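Local coordinates for iron binding protein FbpA (Mannheimia haemolytica, PDB 1Q35) that binds ferric iron and probably serves as the periplasmic solute-binding component of a bacterial iron uptake system, at residues 11-16 / 177-182; 109-114 / 183-188; 140-145 / 196-201; 201-204 / 208-211; 265-270 / 278-283. All blocks are in the same frame, centred on the assembly; numbering follows the deposited sequence. Where two conformers were deposited one is given.

Contact 1 (11-16 / 177-182); sequences QPYLIE and GDRDQV. With FMT (formic acid), chain D.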
# COMPACT_ATOMS: atom_id res chain seq x y z
N GLN A 11 5.51 -7.82 -6.05
CA GLN A 11 5.82 -9.17 -6.51
C GLN A 11 5.19 -9.40 -7.88
O GLN A 11 4.24 -8.71 -8.24
CB GLN A 11 5.32 -10.21 -5.51
CG GLN A 11 6.12 -10.24 -4.21
CD GLN A 11 7.49 -10.86 -4.38
OE1 GLN A 11 7.61 -11.96 -4.92
NE2 GLN A 11 8.52 -10.16 -3.92
N PRO A 12 5.73 -10.34 -8.66
CA PRO A 12 5.25 -10.58 -10.03
C PRO A 12 3.73 -10.67 -10.17
O PRO A 12 3.19 -10.11 -11.10
CB PRO A 12 5.92 -11.90 -10.41
CG PRO A 12 7.15 -11.94 -9.62
CD PRO A 12 6.86 -11.22 -8.33
N TYR A 13 3.04 -11.35 -9.26
CA TYR A 13 1.61 -11.59 -9.44
C TYR A 13 0.78 -10.29 -9.45
O TYR A 13 -0.30 -10.27 -10.02
CB TYR A 13 1.07 -12.61 -8.41
CG TYR A 13 0.80 -12.11 -7.00
CD1 TYR A 13 1.81 -11.58 -6.21
CD2 TYR A 13 -0.47 -12.22 -6.44
CE1 TYR A 13 1.56 -11.16 -4.91
CE2 TYR A 13 -0.74 -11.80 -5.15
CZ TYR A 13 0.28 -11.26 -4.39
OH TYR A 13 0.01 -10.85 -3.10
N LEU A 14 1.31 -9.22 -8.86
CA LEU A 14 0.61 -7.93 -8.81
C LEU A 14 1.15 -6.86 -9.77
O LEU A 14 0.69 -5.72 -9.74
CB LEU A 14 0.61 -7.40 -7.37
CG LEU A 14 -0.28 -8.18 -6.41
CD1 LEU A 14 0.01 -7.80 -4.96
CD2 LEU A 14 -1.74 -7.95 -6.72
N ILE A 15 2.11 -7.20 -10.63
CA ILE A 15 2.66 -6.22 -11.58
C ILE A 15 3.04 -6.78 -12.95
O ILE A 15 2.98 -6.06 -13.95
CB ILE A 15 3.85 -5.46 -10.93
CG1 ILE A 15 4.18 -4.16 -11.69
CG2 ILE A 15 5.08 -6.34 -10.83
CD1 ILE A 15 3.06 -3.16 -11.74
N GLU A 16 3.39 -8.06 -13.02
CA GLU A 16 3.77 -8.70 -14.28
C GLU A 16 2.73 -8.53 -15.40
O GLU A 16 3.12 -8.26 -16.53
CB GLU A 16 4.11 -10.18 -14.07
CG GLU A 16 4.77 -10.86 -15.26
CD GLU A 16 5.12 -12.30 -14.95
OE1 GLU A 16 4.45 -13.20 -15.50
OE2 GLU A 16 6.05 -12.54 -14.15
N GLY A 177 2.13 -11.99 6.14
CA GLY A 177 1.66 -10.79 5.49
C GLY A 177 0.19 -10.54 5.75
O GLY A 177 -0.40 -11.12 6.67
N ASP A 178 -0.42 -9.68 4.95
CA ASP A 178 -1.81 -9.31 5.16
C ASP A 178 -2.77 -10.48 4.95
O ASP A 178 -3.70 -10.68 5.74
CB ASP A 178 -2.22 -8.15 4.24
CG ASP A 178 -1.68 -6.80 4.68
OD1 ASP A 178 -1.03 -6.70 5.74
OD2 ASP A 178 -1.91 -5.80 3.99
N ARG A 179 -2.57 -11.25 3.88
CA ARG A 179 -3.45 -12.39 3.60
C ARG A 179 -3.39 -13.43 4.72
O ARG A 179 -4.40 -14.03 5.08
CB ARG A 179 -3.12 -13.04 2.26
CG ARG A 179 -3.44 -12.16 1.07
CD ARG A 179 -2.83 -12.64 -0.23
NE ARG A 179 -1.37 -12.61 -0.16
CZ ARG A 179 -0.55 -13.22 -1.02
NH1 ARG A 179 -1.04 -13.92 -2.03
NH2 ARG A 179 0.76 -13.14 -0.84
N ASP A 180 -2.20 -13.63 5.28
CA ASP A 180 -2.01 -14.60 6.35
C ASP A 180 -2.88 -14.29 7.57
O ASP A 180 -3.31 -15.20 8.27
CB ASP A 180 -0.55 -14.63 6.82
CG ASP A 180 0.36 -15.31 5.83
OD1 ASP A 180 -0.05 -16.29 5.19
OD2 ASP A 180 1.53 -14.92 5.64
N GLN A 181 -3.13 -13.01 7.85
CA GLN A 181 -3.97 -12.66 9.00
C GLN A 181 -5.41 -13.08 8.76
O GLN A 181 -6.11 -13.45 9.70
CB GLN A 181 -3.94 -11.16 9.33
CG GLN A 181 -2.59 -10.47 9.25
CD GLN A 181 -1.51 -11.17 10.06
OE1 GLN A 181 -1.71 -11.47 11.23
NE2 GLN A 181 -0.37 -11.41 9.44
N VAL A 182 -5.86 -13.00 7.51
CA VAL A 182 -7.21 -13.43 7.16
C VAL A 182 -7.33 -14.96 7.18
O VAL A 182 -8.36 -15.51 7.58
CB VAL A 182 -7.67 -12.81 5.82
CG1 VAL A 182 -9.09 -13.25 5.49
CG2 VAL A 182 -7.58 -11.28 5.89
C FMT D . 0.34 -10.07 1.52
O1 FMT D . 0.75 -9.18 2.40
O2 FMT D . -0.42 -10.95 1.89

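Contact 2 (109-114 / 183-188); sequences KDRVGK and KAIKEG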
# COMPACT_ATOMS: atom_id res chain seq x y z
N LYS A 109 -16.50 -13.39 10.01
CA LYS A 109 -17.91 -13.44 9.64
C LYS A 109 -18.76 -13.99 10.79
O LYS A 109 -19.77 -13.40 11.16
CB LYS A 109 -18.09 -14.29 8.38
CG LYS A 109 -19.52 -14.37 7.87
CD LYS A 109 -19.64 -15.33 6.68
CE LYS A 109 -21.09 -15.45 6.22
NZ LYS A 109 -21.30 -16.60 5.30
N ASP A 110 -18.32 -15.12 11.36
CA ASP A 110 -19.09 -15.85 12.37
C ASP A 110 -18.99 -15.23 13.76
O ASP A 110 -19.97 -15.23 14.50
CB ASP A 110 -18.62 -17.31 12.44
CG ASP A 110 -18.97 -18.10 11.18
OD1 ASP A 110 -18.27 -19.09 10.90
OD2 ASP A 110 -19.92 -17.80 10.44
N ARG A 111 -17.82 -14.73 14.12
CA ARG A 111 -17.53 -14.38 15.50
C ARG A 111 -17.57 -12.87 15.80
O ARG A 111 -17.48 -12.47 16.96
CB ARG A 111 -16.19 -14.97 15.93
CG ARG A 111 -16.13 -16.50 15.83
CD ARG A 111 -14.83 -17.10 16.30
NE ARG A 111 -13.70 -16.53 15.58
CZ ARG A 111 -13.31 -16.89 14.36
NH1 ARG A 111 -13.91 -17.88 13.70
NH2 ARG A 111 -12.28 -16.26 13.79
N VAL A 112 -17.72 -12.06 14.76
CA VAL A 112 -17.83 -10.60 14.90
C VAL A 112 -18.97 -10.03 14.06
O VAL A 112 -19.79 -9.26 14.55
CB VAL A 112 -16.51 -9.87 14.50
CG1 VAL A 112 -16.66 -8.34 14.61
CG2 VAL A 112 -15.36 -10.36 15.34
N GLY A 113 -19.01 -10.39 12.78
CA GLY A 113 -19.91 -9.75 11.84
C GLY A 113 -19.33 -8.43 11.36
O GLY A 113 -18.14 -8.15 11.48
N LYS A 114 -20.21 -7.60 10.80
CA LYS A 114 -19.82 -6.31 10.25
C LYS A 114 -19.64 -5.30 11.38
O LYS A 114 -20.39 -5.30 12.36
CB LYS A 114 -20.90 -5.82 9.29
CG LYS A 114 -20.47 -4.73 8.34
CD LYS A 114 -21.60 -4.39 7.37
CE LYS A 114 -22.60 -3.43 8.01
NZ LYS A 114 -23.48 -4.07 9.03
N LYS A 183 -6.27 -15.67 6.79
CA LYS A 183 -6.22 -17.12 7.00
C LYS A 183 -6.40 -17.43 8.48
O LYS A 183 -7.11 -18.37 8.84
CB LYS A 183 -4.88 -17.68 6.51
CG LYS A 183 -4.77 -19.20 6.57
CD LYS A 183 -3.40 -19.68 6.14
CE LYS A 183 -3.37 -21.19 5.91
NZ LYS A 183 -1.97 -21.71 5.84
N ALA A 184 -5.77 -16.65 9.35
CA ALA A 184 -5.87 -16.86 10.78
C ALA A 184 -7.28 -16.60 11.29
O ALA A 184 -7.74 -17.28 12.20
CB ALA A 184 -4.86 -15.99 11.52
N ILE A 185 -7.99 -15.63 10.71
CA ILE A 185 -9.40 -15.42 11.02
C ILE A 185 -10.20 -16.67 10.64
O ILE A 185 -11.02 -17.16 11.43
CB ILE A 185 -9.96 -14.16 10.29
CG1 ILE A 185 -9.35 -12.88 10.87
CG2 ILE A 185 -11.49 -14.14 10.41
CD1 ILE A 185 -9.72 -11.61 10.12
N LYS A 186 -9.96 -17.19 9.45
CA LYS A 186 -10.67 -18.39 9.00
C LYS A 186 -10.45 -19.55 9.98
O LYS A 186 -11.39 -20.27 10.31
CB LYS A 186 -10.22 -18.77 7.59
CG LYS A 186 -10.88 -20.02 7.03
CD LYS A 186 -9.89 -21.15 6.89
CE LYS A 186 -10.48 -22.29 6.07
NZ LYS A 186 -9.74 -23.56 6.33
N GLU A 187 -9.21 -19.71 10.45
CA GLU A 187 -8.86 -20.82 11.34
C GLU A 187 -9.33 -20.63 12.78
O GLU A 187 -9.31 -21.57 13.57
CB GLU A 187 -7.35 -21.06 11.30
CG GLU A 187 -6.86 -21.60 9.97
CD GLU A 187 -5.35 -21.76 9.90
OE1 GLU A 187 -4.86 -22.18 8.83
OE2 GLU A 187 -4.66 -21.48 10.90
N GLY A 188 -9.77 -19.42 13.13
CA GLY A 188 -10.29 -19.14 14.46
C GLY A 188 -9.29 -18.55 15.43
O GLY A 188 -9.63 -18.32 16.58
O HOH W 1 -13.81 -18.92 10.97

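Contact 3 (140-145 / 196-201); sequences NSYNVS and NSYYYG. With FMT (formic acid), chain C.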
# COMPACT_ATOMS: atom_id res chain seq x y z
N ASN A 140 6.38 -3.31 9.43
CA ASN A 140 6.02 -3.32 8.03
C ASN A 140 5.51 -1.95 7.61
O ASN A 140 4.72 -1.34 8.33
CB ASN A 140 4.97 -4.38 7.73
CG ASN A 140 4.58 -4.38 6.29
OD1 ASN A 140 5.27 -4.96 5.45
ND2 ASN A 140 3.51 -3.68 5.99
N SER A 141 5.94 -1.47 6.45
CA SER A 141 5.66 -0.08 6.08
C SER A 141 4.19 0.23 5.85
O SER A 141 3.78 1.36 6.03
CB SER A 141 6.48 0.34 4.86
OG SER A 141 6.09 -0.36 3.71
N TYR A 142 3.37 -0.75 5.46
CA TYR A 142 1.93 -0.51 5.41
C TYR A 142 1.40 -0.12 6.80
O TYR A 142 0.56 0.76 6.92
CB TYR A 142 1.16 -1.72 4.91
CG TYR A 142 1.44 -2.19 3.50
CD1 TYR A 142 1.71 -1.29 2.47
CD2 TYR A 142 1.39 -3.54 3.19
CE1 TYR A 142 1.94 -1.74 1.18
CE2 TYR A 142 1.60 -4.00 1.90
CZ TYR A 142 1.88 -3.08 0.90
OH TYR A 142 2.10 -3.48 -0.39
N ASN A 143 1.87 -0.80 7.83
CA ASN A 143 1.50 -0.46 9.20
C ASN A 143 2.12 0.86 9.65
O ASN A 143 1.43 1.70 10.21
CB ASN A 143 1.90 -1.57 10.18
CG ASN A 143 1.01 -2.79 10.08
OD1 ASN A 143 -0.14 -2.72 9.65
ND2 ASN A 143 1.55 -3.93 10.50
N VAL A 144 3.41 1.05 9.41
CA VAL A 144 4.07 2.26 9.89
C VAL A 144 3.43 3.50 9.25
O VAL A 144 3.25 4.49 9.93
CB VAL A 144 5.61 2.21 9.67
CG1 VAL A 144 6.26 3.49 10.19
CG2 VAL A 144 6.21 1.00 10.39
N SER A 145 3.08 3.44 7.97
CA SER A 145 2.43 4.59 7.34
C SER A 145 1.03 4.86 7.90
O SER A 145 0.63 6.01 8.01
CB SER A 145 2.43 4.46 5.82
OG SER A 145 3.74 4.66 5.32
N ASN A 196 -4.50 -4.69 3.68
CA ASN A 196 -4.90 -3.86 2.55
C ASN A 196 -6.10 -4.47 1.82
O ASN A 196 -6.25 -5.70 1.72
CB ASN A 196 -3.73 -3.66 1.58
CG ASN A 196 -2.70 -2.67 2.10
OD1 ASN A 196 -2.95 -1.91 3.03
ND2 ASN A 196 -1.52 -2.68 1.48
N SER A 197 -6.94 -3.59 1.30
CA SER A 197 -8.22 -3.93 0.71
C SER A 197 -8.12 -4.88 -0.48
O SER A 197 -8.87 -5.84 -0.59
CB SER A 197 -8.94 -2.65 0.28
OG SER A 197 -8.11 -1.85 -0.57
N TYR A 198 -7.19 -4.60 -1.38
CA TYR A 198 -7.09 -5.35 -2.63
C TYR A 198 -6.82 -6.84 -2.39
O TYR A 198 -7.22 -7.68 -3.18
CB TYR A 198 -6.05 -4.74 -3.60
CG TYR A 198 -4.68 -4.58 -3.01
CD1 TYR A 198 -4.34 -3.43 -2.30
CD2 TYR A 198 -3.73 -5.59 -3.11
CE1 TYR A 198 -3.11 -3.28 -1.73
CE2 TYR A 198 -2.47 -5.44 -2.54
CZ TYR A 198 -2.18 -4.28 -1.84
OH TYR A 198 -0.96 -4.09 -1.23
N TYR A 199 -6.17 -7.16 -1.28
CA TYR A 199 -5.91 -8.56 -0.95
C TYR A 199 -7.20 -9.38 -0.78
O TYR A 199 -7.19 -10.58 -1.03
CB TYR A 199 -5.04 -8.70 0.31
CG TYR A 199 -3.59 -8.31 0.08
CD1 TYR A 199 -2.99 -7.32 0.84
CD2 TYR A 199 -2.83 -8.94 -0.89
CE1 TYR A 199 -1.67 -6.95 0.64
CE2 TYR A 199 -1.50 -8.58 -1.10
CZ TYR A 199 -0.93 -7.59 -0.33
OH TYR A 199 0.38 -7.22 -0.52
N TYR A 200 -8.29 -8.76 -0.36
CA TYR A 200 -9.57 -9.46 -0.24
C TYR A 200 -10.01 -9.98 -1.61
O TYR A 200 -10.43 -11.14 -1.74
CB TYR A 200 -10.62 -8.56 0.38
CG TYR A 200 -11.83 -9.29 0.92
CD1 TYR A 200 -13.06 -9.20 0.28
CD2 TYR A 200 -11.75 -10.05 2.08
CE1 TYR A 200 -14.17 -9.87 0.78
CE2 TYR A 200 -12.86 -10.71 2.59
CZ TYR A 200 -14.07 -10.62 1.93
OH TYR A 200 -15.18 -11.27 2.42
N GLY A 201 -9.91 -9.14 -2.63
CA GLY A 201 -10.23 -9.55 -3.99
C GLY A 201 -9.26 -10.58 -4.55
O GLY A 201 -9.67 -11.54 -5.21
C FMT C . 1.69 -5.14 -3.31
O1 FMT C . 2.42 -5.30 -4.40
O2 FMT C . 0.69 -4.44 -3.36

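Contact 4 (201-204 / 208-211); sequences GKML and KQKS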
# COMPACT_ATOMS: atom_id res chain seq x y z
N GLY A 201 -9.91 -9.14 -2.63
CA GLY A 201 -10.23 -9.55 -3.99
C GLY A 201 -9.26 -10.58 -4.55
O GLY A 201 -9.67 -11.54 -5.21
N LYS A 202 -7.97 -10.41 -4.28
CA LYS A 202 -6.98 -11.40 -4.69
C LYS A 202 -7.30 -12.78 -4.10
O LYS A 202 -7.20 -13.78 -4.79
CB LYS A 202 -5.57 -10.97 -4.29
CG LYS A 202 -5.03 -9.75 -5.04
CD LYS A 202 -5.01 -9.93 -6.56
CE LYS A 202 -4.11 -11.07 -7.01
NZ LYS A 202 -4.24 -11.37 -8.46
N MET A 203 -7.67 -12.82 -2.82
CA MET A 203 -7.98 -14.09 -2.16
C MET A 203 -9.24 -14.72 -2.77
O MET A 203 -9.27 -15.93 -3.03
CB MET A 203 -8.15 -13.91 -0.65
CG MET A 203 -6.83 -13.67 0.06
SD MET A 203 -6.97 -13.54 1.86
CE MET A 203 -7.85 -11.98 2.04
N LEU A 204 -10.26 -13.91 -3.03
CA LEU A 204 -11.49 -14.42 -3.64
C LEU A 204 -11.25 -15.03 -5.02
O LEU A 204 -11.93 -15.99 -5.39
CB LEU A 204 -12.54 -13.31 -3.74
CG LEU A 204 -13.21 -12.90 -2.42
CD1 LEU A 204 -14.00 -11.62 -2.59
CD2 LEU A 204 -14.10 -14.03 -1.91
N LYS A 208 -7.26 -21.52 -3.75
CA LYS A 208 -6.68 -21.93 -2.47
C LYS A 208 -6.95 -20.95 -1.32
O LYS A 208 -6.86 -21.35 -0.16
CB LYS A 208 -5.19 -22.14 -2.63
N GLN A 209 -7.24 -19.69 -1.63
CA GLN A 209 -7.43 -18.65 -0.61
C GLN A 209 -8.85 -18.12 -0.48
O GLN A 209 -9.15 -17.37 0.45
CB GLN A 209 -6.50 -17.47 -0.89
CG GLN A 209 -5.02 -17.84 -0.94
CD GLN A 209 -4.14 -16.65 -1.30
OE1 GLN A 209 -4.63 -15.58 -1.64
NE2 GLN A 209 -2.82 -16.86 -1.25
N LYS A 210 -9.75 -18.51 -1.38
CA LYS A 210 -11.10 -17.96 -1.39
C LYS A 210 -11.83 -18.27 -0.07
O LYS A 210 -12.60 -17.44 0.41
CB LYS A 210 -11.87 -18.51 -2.58
CG LYS A 210 -13.26 -17.94 -2.81
CD LYS A 210 -14.18 -18.94 -3.52
CE LYS A 210 -13.51 -19.72 -4.65
NZ LYS A 210 -13.12 -21.10 -4.22
N SER A 211 -11.57 -19.43 0.51
CA SER A 211 -12.18 -19.80 1.79
C SER A 211 -11.73 -18.89 2.93
O SER A 211 -12.47 -18.69 3.90
CB SER A 211 -11.89 -21.27 2.15
OG SER A 211 -10.52 -21.48 2.42

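Contact 5 (265-270 / 278-283); sequences LNHEYP and SAIVKG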
# COMPACT_ATOMS: atom_id res chain seq x y z
N LEU A 265 -7.60 -7.01 -12.33
CA LEU A 265 -6.67 -8.06 -11.91
C LEU A 265 -6.20 -7.91 -10.47
O LEU A 265 -6.06 -8.90 -9.76
CB LEU A 265 -5.45 -8.10 -12.83
CG LEU A 265 -5.70 -8.34 -14.32
CD1 LEU A 265 -4.38 -8.44 -15.07
CD2 LEU A 265 -6.56 -9.58 -14.56
N ASN A 266 -5.93 -6.68 -10.05
CA ASN A 266 -5.39 -6.45 -8.71
C ASN A 266 -6.44 -6.07 -7.67
O ASN A 266 -6.13 -6.11 -6.49
CB ASN A 266 -4.32 -5.36 -8.73
CG ASN A 266 -3.01 -5.80 -9.36
OD1 ASN A 266 -2.92 -6.87 -9.97
ND2 ASN A 266 -1.99 -4.97 -9.21
N HIS A 267 -7.63 -5.66 -8.10
CA HIS A 267 -8.68 -5.20 -7.17
C HIS A 267 -8.26 -3.97 -6.38
O HIS A 267 -8.67 -3.79 -5.23
CB HIS A 267 -9.14 -6.35 -6.27
CG HIS A 267 -9.73 -7.47 -7.06
ND1 HIS A 267 -10.96 -7.37 -7.67
CD2 HIS A 267 -9.22 -8.67 -7.41
CE1 HIS A 267 -11.20 -8.49 -8.33
NE2 HIS A 267 -10.17 -9.29 -8.18
N GLU A 268 -7.48 -3.11 -7.03
CA GLU A 268 -7.08 -1.82 -6.48
C GLU A 268 -7.97 -0.73 -7.05
O GLU A 268 -8.74 -0.96 -7.98
CB GLU A 268 -5.61 -1.54 -6.81
CG GLU A 268 -4.65 -2.44 -6.09
CD GLU A 268 -3.22 -2.12 -6.42
OE1 GLU A 268 -2.63 -1.24 -5.76
OE2 GLU A 268 -2.68 -2.76 -7.36
N TYR A 269 -7.88 0.45 -6.47
CA TYR A 269 -8.62 1.60 -6.97
C TYR A 269 -7.75 2.34 -7.99
O TYR A 269 -6.68 2.83 -7.63
CB TYR A 269 -9.00 2.54 -5.82
CG TYR A 269 -9.91 1.88 -4.81
CD1 TYR A 269 -9.44 1.48 -3.57
CD2 TYR A 269 -11.26 1.65 -5.11
CE1 TYR A 269 -10.29 0.86 -2.64
CE2 TYR A 269 -12.10 1.03 -4.19
CZ TYR A 269 -11.61 0.64 -2.97
OH TYR A 269 -12.44 0.02 -2.05
N PRO A 270 -8.16 2.43 -9.25
CA PRO A 270 -7.40 3.23 -10.22
C PRO A 270 -7.31 4.68 -9.78
O PRO A 270 -8.23 5.18 -9.14
CB PRO A 270 -8.22 3.12 -11.51
CG PRO A 270 -9.09 1.96 -11.34
CD PRO A 270 -9.34 1.80 -9.87
N SER A 278 -13.30 -3.21 -10.13
CA SER A 278 -13.86 -4.52 -10.42
C SER A 278 -15.24 -4.69 -9.78
O SER A 278 -15.61 -3.94 -8.87
CB SER A 278 -12.94 -5.62 -9.90
OG SER A 278 -12.95 -5.65 -8.47
N ALA A 279 -15.99 -5.68 -10.24
CA ALA A 279 -17.29 -6.00 -9.66
C ALA A 279 -17.16 -6.34 -8.18
O ALA A 279 -17.99 -5.94 -7.37
CB ALA A 279 -17.96 -7.14 -10.42
N ILE A 280 -16.11 -7.07 -7.80
CA ILE A 280 -15.89 -7.39 -6.39
C ILE A 280 -15.69 -6.10 -5.59
O ILE A 280 -16.33 -5.90 -4.55
CB ILE A 280 -14.68 -8.35 -6.23
CG1 ILE A 280 -15.08 -9.77 -6.67
CG2 ILE A 280 -14.18 -8.36 -4.79
CD1 ILE A 280 -13.93 -10.76 -6.74
N VAL A 281 -14.82 -5.21 -6.07
CA VAL A 281 -14.49 -4.00 -5.32
C VAL A 281 -15.70 -3.07 -5.25
O VAL A 281 -15.98 -2.48 -4.20
CB VAL A 281 -13.26 -3.31 -5.94
CG1 VAL A 281 -13.06 -1.92 -5.36
CG2 VAL A 281 -12.02 -4.16 -5.72
N LYS A 282 -16.45 -2.96 -6.34
CA LYS A 282 -17.66 -2.14 -6.34
C LYS A 282 -18.69 -2.66 -5.33
O LYS A 282 -19.41 -1.87 -4.71
CB LYS A 282 -18.29 -2.11 -7.73
CG LYS A 282 -17.53 -1.24 -8.72
CD LYS A 282 -18.30 -1.05 -10.01
CE LYS A 282 -18.41 -2.33 -10.81
NZ LYS A 282 -18.87 -2.06 -12.20
N GLY A 283 -18.76 -3.97 -5.16
CA GLY A 283 -19.68 -4.60 -4.23
C GLY A 283 -19.43 -4.27 -2.78
O GLY A 283 -20.33 -4.38 -1.95
O HOH W 2 -10.82 -2.72 -8.59
O HOH W 3 -14.99 -0.28 -2.93

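Contact 1 (11-16 / 177-182)
Atom O2 of a formic acid molecule (chain D) is gripped twice by Arg179, whose guanidinium lies against Tyr13. The backbone N of Arg179 lies 2.9 Å from O2 of the formic acid, and its side-chain NE lies 2.8 Å from the same O2 atom, each N-H pointing almost straight at the oxygen. The other oxygen of the molecule, O1, takes the backbone N of Asp178 at 2.8 Å. Two successive amides at the start of helix 178-187 thus hold a small acid, an arrangement in which the helix end would probably favour a negative charge on the guest. A bend at chi3 (-64°) folds the arginine back so that NE reaches the oxygen, which sits at the edge of the guanidinium, in its plane. In this type II periplasmic binding protein fold, loop 11-16, following strand 3-8, probably approaches the helix from the other lobe. Tyr13 comes from the opposite direction and sets its OH over the centre of one guanidinium face, 3.2 Å from Arg179 CZ, with the ring and guanidinium planes 20° apart. No hydrogen bond forms there, since the angles at NH1 and NH2 are poor. Leu14 CG backs one face of the tyrosine ring, and Tyr199, an iron ligand in another structure of this protein, touches the Tyr13 hydroxyl. Asp178 makes a salt bridge with Arg103.

Contact 2 (109-114 / 183-188)
Arg111 reaches from the loop after strand 96-108 to the far end of helix 178-187, where it meets Ile185 and Gly188. Its CB already points toward the helix. CG lies beside the backbone N, and the chain runs on extended to CD before bending at chi3 (-56°), which swings the guanidinium across the helix end. NE makes a salt bridge with Asp191. Over one face of the guanidinium, displaced toward its rim, rests Gly188 CA, 3.6 Å from Arg111 NH2 at the closest; the backbone angles of Gly188 are what call for glycine. NH1 donates to a water 2.9 Å away, which in turn donates to Lys186 O at 2.8 Å. NH2 carries the direct bond, to Ile185 O at 2.8 Å, nearly straight at 164° and lying in the carbonyl plane on a lone pair; it also bonds the carbonyl of Cys190, a partner in the disulfide with Cys134. Ile185 CG2 adds a looser touch, 4.1 Å from Arg111 NH2. Ile185 O is doubly used, because Gly188 N also donates to it at 3.1 Å. With Gly188 at positive phi and a second, weak bond from its N to Ala184 O, the helix closes in a Schellman motif, and the arginine binds one carbonyl of that last turn directly and the next through water.

Contact 3 (140-145 / 196-201)
Tyr142 faces Asn196, Tyr198 and Tyr199 across the iron site of this periplasmic binding protein: all three tyrosines bind ferric iron in this protein, although no metal is present here. The tight part is the amide under the ring. Asn196 ND2 sits over the centre of one face of Tyr142, 3.4 Å from its CE2, with the ring and amide planes 60° apart. That nitrogen is not left to the ring alone, for it also donates to Tyr198 OH at 3.1 Å along a fairly straight line (161°), in the plane of its own amide. Asn196 therefore holds one tyrosine by its hydroxyl while bearing on the face of another. A further close layer lies within segment 196-201, where Tyr198 CE2 rests above the centre of the Tyr199 ring. The first torsion of Tyr198 (55°) turns its ring so that OH reaches Asn196 ND2 and nears Tyr142 OH. The hydroxyl side is looser. Tyr142 OH stands 3.2 Å from Tyr198 OH but 4.1 Å from Tyr199 OH, and a formic acid molecule (chain C), also bonded by Arg10 and Arg101, lies beside the three hydroxyls. Tyr198 OH donates a weak hydrogen bond to its O2, 2.7 Å away.

Contact 4 (201-204 / 208-211)
Met203 and Leu204, near the end of helix 198-205, are met by Gln209 and Lys210 as the chain turns back on itself. Met203 CA lies 4.8 Å from Gln209 CA, and Leu204 CA is 4.2 Å from Lys210 CA, so backbone presses directly on backbone. Met203 O comes within 3.1 Å of Lys210 N without a hydrogen bond, because the angle is poor; between these two segments the contact is packing alone. Gln209 and Lys210 share the side-chain packing about equally. Extended beyond CG, Gln209 runs across Met203 at about a right angle and sets OE1 3.4 Å from Met203 CG, while its CB lies 3.9 Å from that same CG. Lys210, with CG anti to the backbone N (chi1 -175°), crosses Leu204 at about a right angle, CG being 3.5 Å from Leu204 O and 4.1 Å from Leu204 CD2. The bends further along the chain then lead the ammonium away from the contact. Around this short link between helices 198-205 and 210-214, Met203 extends onto Arg179 and Val182 of helix 178-187 and onto Trp212 and Ala213 of helix 210-214. Leu204 shares Ala213, and Lys202 leans on Tyr13 and Leu14 in the loop after strand 3-8.

Contact 5 (265-270 / 278-283)
His267 and Ser278 are joined by the only direct hydrogen bond between the two segments, 2.7 Å from His267 ND1 to Ser278 OG, in which either partner may be the donor. Ser278 is the N-cap of helix 279-283, and its torsion explains its double duty: with chi1 at 70°, OG stands between the backbone N and the carbonyl carbon, where it accepts from Val281 N at 3.1 Å and still meets the imidazole at its edge, in the ring plane. His267 leaves helix 256-266 with positive phi. Its CG is turned away from its own carbonyl carbon, which carries the ring across to the new helix, while NE2 is fixed by Asp205. Ile280 CD1 adds an oblique touch 3.9 Å from His267 CE1. Val281 sets its two methyls against different partners. CG1, anti to the backbone N (chi1 169°), is 3.3 Å from Tyr269 CE2, and CG2 lies 3.4 Å from His267 O beside the histidine CB. Tyr269 stands on short strand 269-270, which pairs with strand 96-108, so the valine packs the short helix against a strand of the sheet. Two waters complete the joint. One links Glu268 O to Ser278 N; the other, in the plane of the Tyr269 ring, accepts from Tyr269 OH at 2.7 Å and donates to Val281 O at 2.7 Å.

Contact 3 holds the iron site and contact 1 adjoins it, their centres about 9 Å apart, joined by Asp178 bonding to Asn196 N and by Tyr13 packing on Tyr199. Contacts 4 and 5 have their centres about 16 and 15 Å from that of contact 3: contact 4 shares Gly201 and helix 198-205 with it, and contact 5 touches both through His267. Contact 2 lies at the far end of helix 178-187, its centre about 20 Å from that of contact 1, which uses the start of this helix. Along the chain contacts 1, 2 and 3 interleave, whereas 4 and 5 are local and come later. Distant parts of the chain thus converge on the tyrosine site.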